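Local coordinates for protein octenoyl-CoA reductase/carboxylase (Streptomyces sp., PDB 4A0S) that probably catalyses the NADPH-dependent reductive carboxylation of 2-octenoyl-CoA, supplying an unusual extender unit for polyketide biosynthesis, at residues 6-11 with 414-419; 14-19 with 121-126; 144-149 with 180-185; 234-239 with 378-383. All blocks are in the same frame, centred on the assembly; numbering follows the deposited sequence. Where two conformers were deposited one is given.

Interaction 1: residues 6-11 with 414-419; sequences AVLDGA and MAPEQG
L8 and V7, in the last turn of helix 2-8, pack against M414 and P416, just beyond strand 408-412. The helix closes with a Schellman motif: A11 N bonds back to A6 O (2.8 Å) and G10 N to V7 O (3.0 Å), and G10 turns the chain at a positive phi, easy for a residue without a side chain. The main bump is the forked end of L8. Its chi1 of -70° sets CG opposite the carbonyl carbon, and the methyls enter a shallow hollow between the M414 carbonyl and the proline ring. CD2 packs on M414 CG (4.1 Å) and rests against M414 O (3.6 Å). Leucine suits this place because both its methyls lie against M414 O and P416 CD, CD2 the nearer to each, while the proline ring, whose shape varies little, offers its CD edge. Deeper in, V7 and M414 cross at about a right angle. Both side chains rest on A68 of strand 64-73, a floor shared by helix end and loop. M414 is long enough to carry its sulfur over to the valine, where SD lies 4.2 Å from V7 CG1. On the outer flank, L8 CD2 meets P416 CD at 3.7 Å.

Interaction 2: residues 14-19 with 121-126; sequences AEIEAA and VVRTGI
R123 reaches from strand 117-124 to the C-terminal end of helix 13-18 and grips its carbonyls there. The tight part of the contact surrounds the guanidinium. NH2 donates to A19 O at 2.6 Å, with that oxygen near the guanidinium plane. NH1 is shared: it bonds I16 O at 3.0 Å, approaching from above the carbonyl plane, and also V122 O at 2.8 Å. The carbonyl of E17 sits over one face of the group; although E17 O is 3.0 Å from NH2, the angle is too poor for a hydrogen bond. Arginine suits the place because its several N-H groups can serve carbonyls near the helix end, where following amides tend to run out, and its positive charge probably complements the negative end of the helix dipole. The bend at chi2 (-73°) folds the long chain over so that its head meets the helix. Beside it is a compact apolar patch, where I16 CG2 packs on V122 CG1 at 3.8 Å, the two side chains crossing at about a right angle. The looser side belongs to E17. Its side chain lies on the exposed side, and OE1 stays 6.3 Å from R123 NE, so any attraction is probably weak. The strand is locally irregular, since V122 and R123 both face L66 in a classic beta bulge. Segment 14-18 crosses segment 121-124 at -65°, the axes 8.0 Å apart, with L3 of helix 2-8 packing on both I16 and V122, and strand 64-73 pairing alongside strand 117-124.

Interaction 3: residues 144-149 with 180-185; sequences VDEQEP and RASQLL
R180 buries the most surface here, lying across the start of the 144-149 loop and donating from NH1 to V144 O over 2.7 Å in a bent, weak hydrogen bond. Its chain runs extended from CG to NE, which carries the charged end past the peptide so that V144 O lies at the guanidinium edge. Arginine fits because its CD passes beside V144 O while its head still supplies a donor; NE also has a long, weak ion pair with D63. With a leucine here, V144 O would probably lose this donor, and D63 would be left without its distant positive partner. V144 has a second link at its other end: one water accepts from V144 N at 2.8 Å and donates to S182 OG at 2.7 Å. The contact belongs to the GroES-like domain, and the V144 side chain is about 6 Å from the bound octanoyl-CoA. From D145 to E148 the loop makes a type I turn, reinforced by an Asx turn in which D145 OD1 accepts from Q147 N at 3.0 Å. The D145 carboxylate also forms salt bridges with R129 and R130 of the second subunit. E146 bends at chi2 toward S182, although the 2.3 Å from its OE2 to S182 OG, in one of two conformers, is doubtfully short.

Interaction 4: residues 234-239 with 378-383; sequences GSYAIQ and GAVVPA
Q239 and V381 meet through a pair of hydrogen bonds in which one side-chain amide matches both polar atoms of a residue's backbone. NE2 donates to V381 O at 2.7 Å, almost straight at 171°, while OE1 accepts from V381 N at 2.8 Å. Glutamine suits this because its donor and acceptor sit side by side, and the chain, extended beyond CG, is long enough to span from helix to loop. NE2 also donates to S235 O at 3.3 Å, one turn back in the helix, which fixes the rotation of the amide. A leucine in place of Q239 would probably leave V381 N and O without these partners inside a buried contact and set the loop freer to shift. A third bond to the loop is made by Y236, whose OH accepts from A383 N at 3.0 Å and is also hydrogen-bonded to S199 OG.

The ring of the same tyrosine supplies the CH-pi contact. A383 CB lies over one face, 4.1 Å from the ring centroid, and alanine is small enough to fit there while touching S235 CB at 3.5 Å. V380 CG1 makes an apolar contact at the ring edge, 4.2 Å from Y236 CD1, and V381 CG2 lies close against the amide oxygen OE1 of Q239.

Helix 232-243 links parallel strands 223-226 and 247-252 in a beta-alpha-beta unit, and G232 and L233 at its start bind NADP, as in the nucleotide-binding Rossmann fold.

In the fold
Interactions 1 and 2 are neighbours, their centres about 16 Å apart, and touch where V7 packs on V122. They dock the consecutive helices 2-8 and 13-18 on the sheet containing strands 64-73 and 117-124. Interaction 3 reaches that same sheet, its centre about 20 Å from that of interaction 2, but does not touch it. Interaction 4, centred about 25 Å from interaction 3, lies on the helix that follows the first strand of the parallel nucleotide-binding sheet. Along the chain, interactions 2, 3 and 4 follow in series, all nested inside the long loop closed by interaction 1. The N-terminal helix thus meets the stretch after strand 408-412 on the GroES-like part, while interaction 4 ties the Rossmann helix to the segment leading back to it.

Interaction 1: residues 6-11 with 414-419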
loop_
_atom_site.group_PDB
_atom_site.type_symbol
_atom_site.label_atom_id
_atom_site.label_comp_id
_atom_site.label_asym_id
_atom_site.label_seq_id
_atom_site.Cartn_x
_atom_site.Cartn_y
_atom_site.Cartn_z
ATOM N N ALA A 6 -1.381 48.202 8.421
ATOM C CA ALA A 6 -2.166 47.777 7.256
ATOM C C ALA A 6 -2.749 46.376 7.461
ATOM O O ALA A 6 -3.942 46.158 7.270
ATOM C CB ALA A 6 -1.314 47.815 5.984
ATOM N N VAL A 7 -1.900 45.447 7.882
ATOM C CA VAL A 7 -2.306 44.062 8.139
ATOM C C VAL A 7 -3.375 44.020 9.219
ATOM O O VAL A 7 -4.437 43.435 9.030
ATOM C CB VAL A 7 -1.091 43.224 8.588
ATOM C CG1 VAL A 7 -1.521 41.854 9.047
ATOM C CG2 VAL A 7 -0.096 43.128 7.462
ATOM N N LEU A 8 -3.088 44.670 10.340
ATOM C CA LEU A 8 -3.994 44.707 11.483
ATOM C C LEU A 8 -5.280 45.448 11.152
ATOM O O LEU A 8 -6.328 45.136 11.704
ATOM C CB LEU A 8 -3.312 45.331 12.704
ATOM C CG LEU A 8 -2.207 44.455 13.318
ATOM C CD1 LEU A 8 -1.633 45.093 14.580
ATOM C CD2 LEU A 8 -2.698 43.016 13.599
ATOM N N ASP A 9 -5.202 46.408 10.237
ATOM C CA ASP A 9 -6.384 47.168 9.847
ATOM C C ASP A 9 -7.220 46.412 8.814
ATOM O O ASP A 9 -8.298 46.862 8.429
ATOM C CB ASP A 9 -5.999 48.576 9.371
ATOM C CG ASP A 9 -5.412 49.437 10.499
ATOM O OD1 ASP A 9 -5.440 49.003 11.675
ATOM O OD2 ASP A 9 -4.908 50.549 10.213
ATOM N N GLY A 10 -6.730 45.243 8.403
ATOM C CA GLY A 10 -7.368 44.451 7.358
ATOM C C GLY A 10 -7.378 45.184 6.031
ATOM O O GLY A 10 -8.387 45.182 5.322
ATOM N N ALA A 11 -6.251 45.815 5.703
ATOM C CA ALA A 11 -6.120 46.589 4.473
ATOM C C ALA A 11 -6.205 45.709 3.230
ATOM O O ALA A 11 -6.051 44.484 3.305
ATOM C CB ALA A 11 -4.823 47.390 4.480
ATOM N N MET A 414 1.693 39.233 15.996
ATOM C CA MET A 414 1.227 40.539 15.617
ATOM C C MET A 414 -0.206 40.788 16.085
ATOM O O MET A 414 -0.571 41.930 16.316
ATOM C CB MET A 414 1.356 40.742 14.117
ATOM C CG MET A 414 1.358 42.194 13.699
ATOM S SD MET A 414 1.486 42.255 11.919
ATOM C CE MET A 414 3.274 42.153 11.743
ATOM N N ALA A 415 -1.020 39.740 16.234
ATOM C CA ALA A 415 -2.410 39.932 16.681
ATOM C C ALA A 415 -2.406 40.625 18.050
ATOM O O ALA A 415 -1.814 40.106 18.990
ATOM C CB ALA A 415 -3.148 38.615 16.752
ATOM N N PRO A 416 -3.031 41.818 18.143
ATOM C CA PRO A 416 -2.938 42.611 19.372
ATOM C C PRO A 416 -3.827 42.078 20.492
ATOM O O PRO A 416 -3.697 42.476 21.647
ATOM C CB PRO A 416 -3.390 44.017 18.924
ATOM C CG PRO A 416 -4.291 43.776 17.768
ATOM C CD PRO A 416 -3.753 42.534 17.070
ATOM N N GLU A 417 -4.743 41.196 20.154
ATOM C CA GLU A 417 -5.647 40.660 21.154
ATOM C C GLU A 417 -6.223 39.356 20.650
ATOM O O GLU A 417 -6.178 39.075 19.450
ATOM C CB GLU A 417 -6.763 41.676 21.468
ATOM C CG GLU A 417 -7.698 41.949 20.294
ATOM C CD GLU A 417 -8.195 43.391 20.244
ATOM O OE1 GLU A 417 -8.248 44.047 21.292
ATOM O OE2 GLU A 417 -8.520 43.872 19.141
ATOM N N GLN A 418 -6.768 38.570 21.566
ATOM C CA GLN A 418 -7.425 37.329 21.220
ATOM C C GLN A 418 -8.708 37.551 20.437
ATOM O O GLN A 418 -9.283 38.634 20.479
ATOM C CB GLN A 418 -7.771 36.578 22.493
ATOM C CG GLN A 418 -6.634 35.805 23.087
ATOM C CD GLN A 418 -7.157 34.792 24.071
ATOM O OE1 GLN A 418 -7.736 33.777 23.687
ATOM N NE2 GLN A 418 -6.988 35.077 25.349
ATOM N N GLY A 419 -9.135 36.508 19.728
ATOM C CA GLY A 419 -10.439 36.467 19.107
ATOM C C GLY A 419 -10.517 37.063 17.720
ATOM O O GLY A 419 -11.595 37.107 17.130
#

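Interaction 2: residues 14-19 with 121-126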
loop_
_atom_site.group_PDB
_atom_site.type_symbol
_atom_site.label_atom_id
_atom_site.label_comp_id
_atom_site.label_asym_id
_atom_site.label_seq_id
_atom_site.Cartn_x
_atom_site.Cartn_y
_atom_site.Cartn_z
ATOM N N ALA A 14 -3.347 45.802 -2.316
ATOM C CA ALA A 14 -2.551 46.933 -2.796
ATOM C C ALA A 14 -1.946 47.762 -1.663
ATOM O O ALA A 14 -0.773 48.127 -1.717
ATOM C CB ALA A 14 -3.387 47.817 -3.718
ATOM N N GLU A 15 -2.758 48.050 -0.647
ATOM C CA GLU A 15 -2.331 48.804 0.539
ATOM C C GLU A 15 -1.233 48.078 1.306
ATOM O O GLU A 15 -0.291 48.701 1.824
ATOM C CB GLU A 15 -3.511 49.016 1.471
ATOM C CG GLU A 15 -4.456 50.125 1.028
ATOM C CD GLU A 15 -5.577 50.347 2.022
ATOM O OE1 GLU A 15 -6.565 49.574 2.001
ATOM O OE2 GLU A 15 -5.455 51.287 2.839
ATOM N N ILE A 16 -1.370 46.758 1.393
ATOM C CA ILE A 16 -0.365 45.939 2.048
ATOM C C ILE A 16 0.951 45.952 1.270
ATOM O O ILE A 16 2.020 46.119 1.864
ATOM C CB ILE A 16 -0.883 44.511 2.324
ATOM C CG1 ILE A 16 -1.981 44.572 3.397
ATOM C CG2 ILE A 16 0.257 43.601 2.786
ATOM C CD1 ILE A 16 -2.698 43.256 3.659
ATOM N N GLU A 17 0.871 45.813 -0.052
ATOM C CA GLU A 17 2.070 45.886 -0.909
ATOM C C GLU A 17 2.711 47.265 -0.894
ATOM O O GLU A 17 3.937 47.377 -1.023
ATOM C CB GLU A 17 1.756 45.556 -2.365
ATOM C CG GLU A 17 1.062 44.262 -2.614
ATOM C CD GLU A 17 1.059 43.912 -4.095
ATOM O OE1 GLU A 17 2.154 43.690 -4.661
ATOM O OE2 GLU A 17 -0.031 43.878 -4.696
ATOM N N ALA A 18 1.885 48.308 -0.765
ATOM C CA ALA A 18 2.368 49.689 -0.752
ATOM C C ALA A 18 3.077 50.026 0.555
ATOM O O ALA A 18 3.946 50.911 0.586
ATOM C CB ALA A 18 1.235 50.662 -0.993
ATOM N N ALA A 19 2.695 49.336 1.632
ATOM C CA ALA A 19 3.304 49.557 2.942
ATOM C C ALA A 19 4.687 48.911 2.966
ATOM O O ALA A 19 4.806 47.709 2.725
ATOM C CB ALA A 19 2.427 48.984 4.037
ATOM N N VAL A 121 -0.324 37.163 4.411
ATOM C CA VAL A 121 0.705 37.322 3.416
ATOM C C VAL A 121 0.951 38.806 3.241
ATOM O O VAL A 121 0.007 39.587 3.105
ATOM C CB VAL A 121 0.275 36.692 2.082
ATOM C CG1 VAL A 121 1.317 36.935 1.028
ATOM C CG2 VAL A 121 0.012 35.194 2.271
ATOM N N VAL A 122 2.210 39.209 3.280
ATOM C CA VAL A 122 2.522 40.613 3.023
ATOM C C VAL A 122 3.409 40.788 1.786
ATOM O O VAL A 122 3.340 41.810 1.103
ATOM C CB VAL A 122 3.077 41.325 4.279
ATOM C CG1 VAL A 122 1.996 41.420 5.342
ATOM C CG2 VAL A 122 4.286 40.595 4.833
ATOM N N ARG A 123 4.221 39.783 1.481
ATOM C CA ARG A 123 5.033 39.803 0.266
ATOM C C ARG A 123 5.189 38.393 -0.251
ATOM O O ARG A 123 5.202 37.447 0.519
ATOM C CB ARG A 123 6.426 40.387 0.530
ATOM C CG ARG A 123 6.443 41.874 0.901
ATOM C CD ARG A 123 6.145 42.749 -0.307
ATOM N NE ARG A 123 6.355 44.165 0.001
ATOM C CZ ARG A 123 5.517 44.931 0.698
ATOM N NH1 ARG A 123 4.379 44.445 1.210
ATOM N NH2 ARG A 123 5.836 46.192 0.906
ATOM N N THR A 124 5.322 38.265 -1.561
ATOM C CA THR A 124 5.610 36.980 -2.165
ATOM C C THR A 124 6.776 37.157 -3.102
ATOM O O THR A 124 6.893 38.203 -3.779
ATOM C CB THR A 124 4.417 36.456 -2.991
ATOM O OG1 THR A 124 4.207 37.312 -4.124
ATOM C CG2 THR A 124 3.146 36.405 -2.159
ATOM N N GLY A 125 7.631 36.144 -3.158
ATOM C CA GLY A 125 8.726 36.124 -4.108
ATOM C C GLY A 125 8.175 36.033 -5.523
ATOM O O GLY A 125 7.012 35.650 -5.722
ATOM N N ILE A 126 9.013 36.350 -6.510
ATOM C CA ILE A 126 8.565 36.421 -7.900
ATOM C C ILE A 126 8.186 35.057 -8.451
ATOM O O ILE A 126 7.561 34.948 -9.511
ATOM C CB ILE A 126 9.612 37.070 -8.811
ATOM C CG1 ILE A 126 10.939 36.285 -8.762
ATOM C CG2 ILE A 126 9.775 38.542 -8.394
ATOM C CD1 ILE A 126 11.848 36.525 -9.984
#

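Interaction 3: residues 144-149 with 180-185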
loop_
_atom_site.group_PDB
_atom_site.type_symbol
_atom_site.label_atom_id
_atom_site.label_comp_id
_atom_site.label_asym_id
_atom_site.label_seq_id
_atom_site.Cartn_x
_atom_site.Cartn_y
_atom_site.Cartn_z
ATOM N N VAL A 144 10.613 22.429 2.513
ATOM C CA VAL A 144 11.154 21.342 1.709
ATOM C C VAL A 144 11.677 21.871 0.382
ATOM O O VAL A 144 11.303 22.967 -0.047
ATOM C CB VAL A 144 10.118 20.212 1.488
ATOM C CG1 VAL A 144 9.506 19.776 2.836
ATOM C CG2 VAL A 144 9.023 20.652 0.536
ATOM N N ASP A 145 12.517 21.067 -0.259
ATOM C CA ASP A 145 13.142 21.435 -1.517
ATOM C C ASP A 145 12.383 20.736 -2.627
ATOM O O ASP A 145 12.487 19.544 -2.808
ATOM C CB ASP A 145 14.617 21.027 -1.515
ATOM C CG ASP A 145 15.372 21.551 -2.712
ATOM O OD1 ASP A 145 14.764 21.777 -3.779
ATOM O OD2 ASP A 145 16.595 21.751 -2.584
ATOM N N GLU A 146 11.624 21.519 -3.363
ATOM C CA GLU A 146 10.716 20.987 -4.370
ATOM C C GLU A 146 11.436 20.538 -5.648
ATOM O O GLU A 146 10.826 19.934 -6.546
ATOM C CB GLU A 146 9.636 22.017 -4.679
ATOM C CG GLU A 146 8.772 22.395 -3.479
ATOM C CD GLU A 146 9.433 23.408 -2.563
ATOM O OE1 GLU A 146 10.619 23.736 -2.765
ATOM O OE2 GLU A 146 8.763 23.882 -1.630
ATOM N N GLN A 147 12.739 20.802 -5.711
ATOM C CA GLN A 147 13.597 20.377 -6.822
ATOM C C GLN A 147 14.112 18.974 -6.653
ATOM O O GLN A 147 14.459 18.295 -7.624
ATOM C CB GLN A 147 14.819 21.274 -6.918
ATOM C CG GLN A 147 14.703 22.327 -7.938
ATOM C CD GLN A 147 15.993 23.078 -8.090
ATOM O OE1 GLN A 147 16.069 24.242 -7.730
ATOM N NE2 GLN A 147 17.029 22.403 -8.589
ATOM N N GLU A 148 14.184 18.538 -5.406
ATOM C CA GLU A 148 14.622 17.190 -5.062
ATOM C C GLU A 148 13.558 16.237 -5.556
ATOM O O GLU A 148 12.399 16.425 -5.249
ATOM C CB GLU A 148 14.642 16.989 -3.559
ATOM C CG GLU A 148 15.737 17.630 -2.867
ATOM C CD GLU A 148 15.898 17.012 -1.524
ATOM O OE1 GLU A 148 16.561 15.960 -1.449
ATOM O OE2 GLU A 148 15.319 17.554 -0.563
ATOM N N PRO A 149 13.958 15.189 -6.281
ATOM C CA PRO A 149 12.994 14.178 -6.712
ATOM C C PRO A 149 12.163 13.606 -5.568
ATOM O O PRO A 149 10.947 13.461 -5.721
ATOM C CB PRO A 149 13.885 13.125 -7.367
ATOM C CG PRO A 149 14.973 13.979 -7.995
ATOM C CD PRO A 149 15.269 15.016 -6.929
ATOM N N ARG A 180 8.534 29.099 2.728
ATOM C CA ARG A 180 8.384 28.691 1.349
ATOM C C ARG A 180 6.892 28.627 1.041
ATOM O O ARG A 180 6.089 28.298 1.901
ATOM C CB ARG A 180 9.057 27.348 1.095
ATOM C CG ARG A 180 10.547 27.401 1.340
ATOM C CD ARG A 180 11.270 26.285 0.603
ATOM N NE ARG A 180 12.668 26.676 0.396
ATOM C CZ ARG A 180 13.674 25.822 0.236
ATOM N NH1 ARG A 180 13.443 24.520 0.250
ATOM N NH2 ARG A 180 14.909 26.255 0.050
ATOM N N ALA A 181 6.541 28.956 -0.194
ATOM C CA ALA A 181 5.152 28.989 -0.595
ATOM C C ALA A 181 4.480 27.632 -0.340
ATOM O O ALA A 181 3.277 27.564 -0.111
ATOM C CB ALA A 181 5.046 29.387 -2.037
ATOM N N SER A 182 5.267 26.564 -0.356
ATOM C CA SER A 182 4.721 25.227 -0.139
ATOM C C SER A 182 4.541 24.906 1.341
ATOM O O SER A 182 4.256 23.752 1.700
ATOM C CB SER A 182 5.608 24.176 -0.793
ATOM O OG SER A 182 6.913 24.263 -0.264
ATOM N N GLN A 183 4.702 25.926 2.189
ATOM C CA GLN A 183 4.344 25.821 3.602
ATOM C C GLN A 183 2.980 26.431 3.875
ATOM O O GLN A 183 2.458 26.317 4.981
ATOM C CB GLN A 183 5.366 26.544 4.476
ATOM C CG GLN A 183 6.751 25.949 4.451
ATOM C CD GLN A 183 7.682 26.758 5.320
ATOM O OE1 GLN A 183 8.559 27.456 4.827
ATOM N NE2 GLN A 183 7.448 26.713 6.629
ATOM N N LEU A 184 2.422 27.085 2.858
ATOM C CA LEU A 184 1.206 27.877 3.016
ATOM C C LEU A 184 -0.068 27.136 2.696
ATOM O O LEU A 184 -0.163 26.456 1.660
ATOM C CB LEU A 184 1.268 29.114 2.119
ATOM C CG LEU A 184 2.287 30.160 2.549
ATOM C CD1 LEU A 184 2.311 31.268 1.551
ATOM C CD2 LEU A 184 1.923 30.721 3.919
ATOM N N LEU A 185 -1.059 27.323 3.566
ATOM C CA LEU A 185 -2.411 26.871 3.313
ATOM C C LEU A 185 -3.362 27.990 3.706
ATOM O O LEU A 185 -3.030 28.798 4.572
ATOM C CB LEU A 185 -2.716 25.615 4.116
ATOM C CG LEU A 185 -1.922 24.374 3.715
ATOM C CD1 LEU A 185 -2.135 23.251 4.738
ATOM C CD2 LEU A 185 -2.273 23.962 2.266
HETATM O O HOH W 1 8.435 24.031 1.994
HETATM O O HOH W 2 17.008 23.473 -0.202
HETATM O O HOH W 3 7.329 26.799 -2.435
#

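Interaction 4: residues 234-239 with 378-383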
loop_
_atom_site.group_PDB
_atom_site.type_symbol
_atom_site.label_atom_id
_atom_site.label_comp_id
_atom_site.label_asym_id
_atom_site.label_seq_id
_atom_site.Cartn_x
_atom_site.Cartn_y
_atom_site.Cartn_z
ATOM N N GLY A 234 -1.211 14.575 20.918
ATOM C CA GLY A 234 -2.280 13.678 21.370
ATOM C C GLY A 234 -3.630 14.316 21.168
ATOM O O GLY A 234 -4.596 13.660 20.780
ATOM N N SER A 235 -3.704 15.619 21.409
ATOM C CA SER A 235 -4.959 16.333 21.298
ATOM C C SER A 235 -5.507 16.296 19.894
ATOM O O SER A 235 -6.718 16.390 19.698
ATOM C CB SER A 235 -4.799 17.774 21.749
ATOM O OG SER A 235 -4.588 17.808 23.150
ATOM N N TYR A 236 -4.630 16.170 18.915
ATOM C CA TYR A 236 -5.102 15.992 17.536
ATOM C C TYR A 236 -5.254 14.548 17.157
ATOM O O TYR A 236 -6.209 14.196 16.462
ATOM C CB TYR A 236 -4.201 16.711 16.550
ATOM C CG TYR A 236 -4.305 18.195 16.731
ATOM C CD1 TYR A 236 -5.489 18.870 16.426
ATOM C CD2 TYR A 236 -3.230 18.929 17.227
ATOM C CE1 TYR A 236 -5.597 20.260 16.608
ATOM C CE2 TYR A 236 -3.323 20.307 17.416
ATOM C CZ TYR A 236 -4.507 20.958 17.110
ATOM O OH TYR A 236 -4.603 22.312 17.282
ATOM N N ALA A 237 -4.321 13.722 17.617
ATOM C CA ALA A 237 -4.390 12.285 17.391
ATOM C C ALA A 237 -5.761 11.793 17.827
ATOM O O ALA A 237 -6.439 11.083 17.087
ATOM C CB ALA A 237 -3.290 11.574 18.155
ATOM N N ILE A 238 -6.186 12.208 19.015
ATOM C CA ILE A 238 -7.516 11.838 19.512
ATOM C C ILE A 238 -8.607 12.177 18.503
ATOM O O ILE A 238 -9.501 11.377 18.242
ATOM C CB ILE A 238 -7.835 12.540 20.856
ATOM C CG1 ILE A 238 -7.040 11.887 21.977
ATOM C CG2 ILE A 238 -9.351 12.516 21.143
ATOM C CD1 ILE A 238 -6.851 12.791 23.187
ATOM N N GLN A 239 -8.525 13.371 17.936
ATOM C CA GLN A 239 -9.560 13.834 17.038
ATOM C C GLN A 239 -9.553 13.082 15.726
ATOM O O GLN A 239 -10.615 12.728 15.208
ATOM C CB GLN A 239 -9.402 15.311 16.802
ATOM C CG GLN A 239 -9.619 16.110 18.054
ATOM C CD GLN A 239 -9.762 17.544 17.712
ATOM O OE1 GLN A 239 -10.743 17.937 17.086
ATOM N NE2 GLN A 239 -8.748 18.325 18.029
ATOM N N GLY A 378 -14.656 21.565 10.285
ATOM C CA GLY A 378 -14.964 21.531 11.710
ATOM C C GLY A 378 -14.960 20.104 12.236
ATOM O O GLY A 378 -15.255 19.868 13.408
ATOM N N ALA A 379 -14.598 19.146 11.367
ATOM C CA ALA A 379 -14.465 17.768 11.793
ATOM C C ALA A 379 -13.437 17.666 12.906
ATOM O O ALA A 379 -13.583 16.879 13.833
ATOM C CB ALA A 379 -14.054 16.896 10.633
ATOM N N VAL A 380 -12.394 18.474 12.786
ATOM C CA VAL A 380 -11.313 18.516 13.743
ATOM C C VAL A 380 -11.212 19.980 14.183
ATOM O O VAL A 380 -11.465 20.905 13.390
ATOM C CB VAL A 380 -10.011 17.988 13.101
ATOM C CG1 VAL A 380 -8.807 18.251 13.974
ATOM C CG2 VAL A 380 -10.141 16.476 12.822
ATOM N N VAL A 381 -10.885 20.178 15.453
ATOM C CA VAL A 381 -10.924 21.506 16.050
ATOM C C VAL A 381 -9.584 21.788 16.705
ATOM O O VAL A 381 -8.856 20.845 17.052
ATOM C CB VAL A 381 -12.065 21.648 17.074
ATOM C CG1 VAL A 381 -13.437 21.382 16.409
ATOM C CG2 VAL A 381 -11.821 20.747 18.313
ATOM N N PRO A 382 -9.247 23.086 16.854
ATOM C CA PRO A 382 -7.963 23.478 17.422
ATOM C C PRO A 382 -7.931 23.046 18.871
ATOM O O PRO A 382 -8.957 23.067 19.541
ATOM C CB PRO A 382 -7.983 25.003 17.320
ATOM C CG PRO A 382 -8.912 25.288 16.217
ATOM C CD PRO A 382 -9.985 24.252 16.350
ATOM N N ALA A 383 -6.743 22.647 19.311
ATOM C CA ALA A 383 -6.495 22.137 20.638
ATOM C C ALA A 383 -5.927 23.258 21.508
ATOM O O ALA A 383 -5.216 22.996 22.462
ATOM C CB ALA A 383 -5.516 20.989 20.562
HETATM O O HOH W 4 -12.803 16.706 16.781
#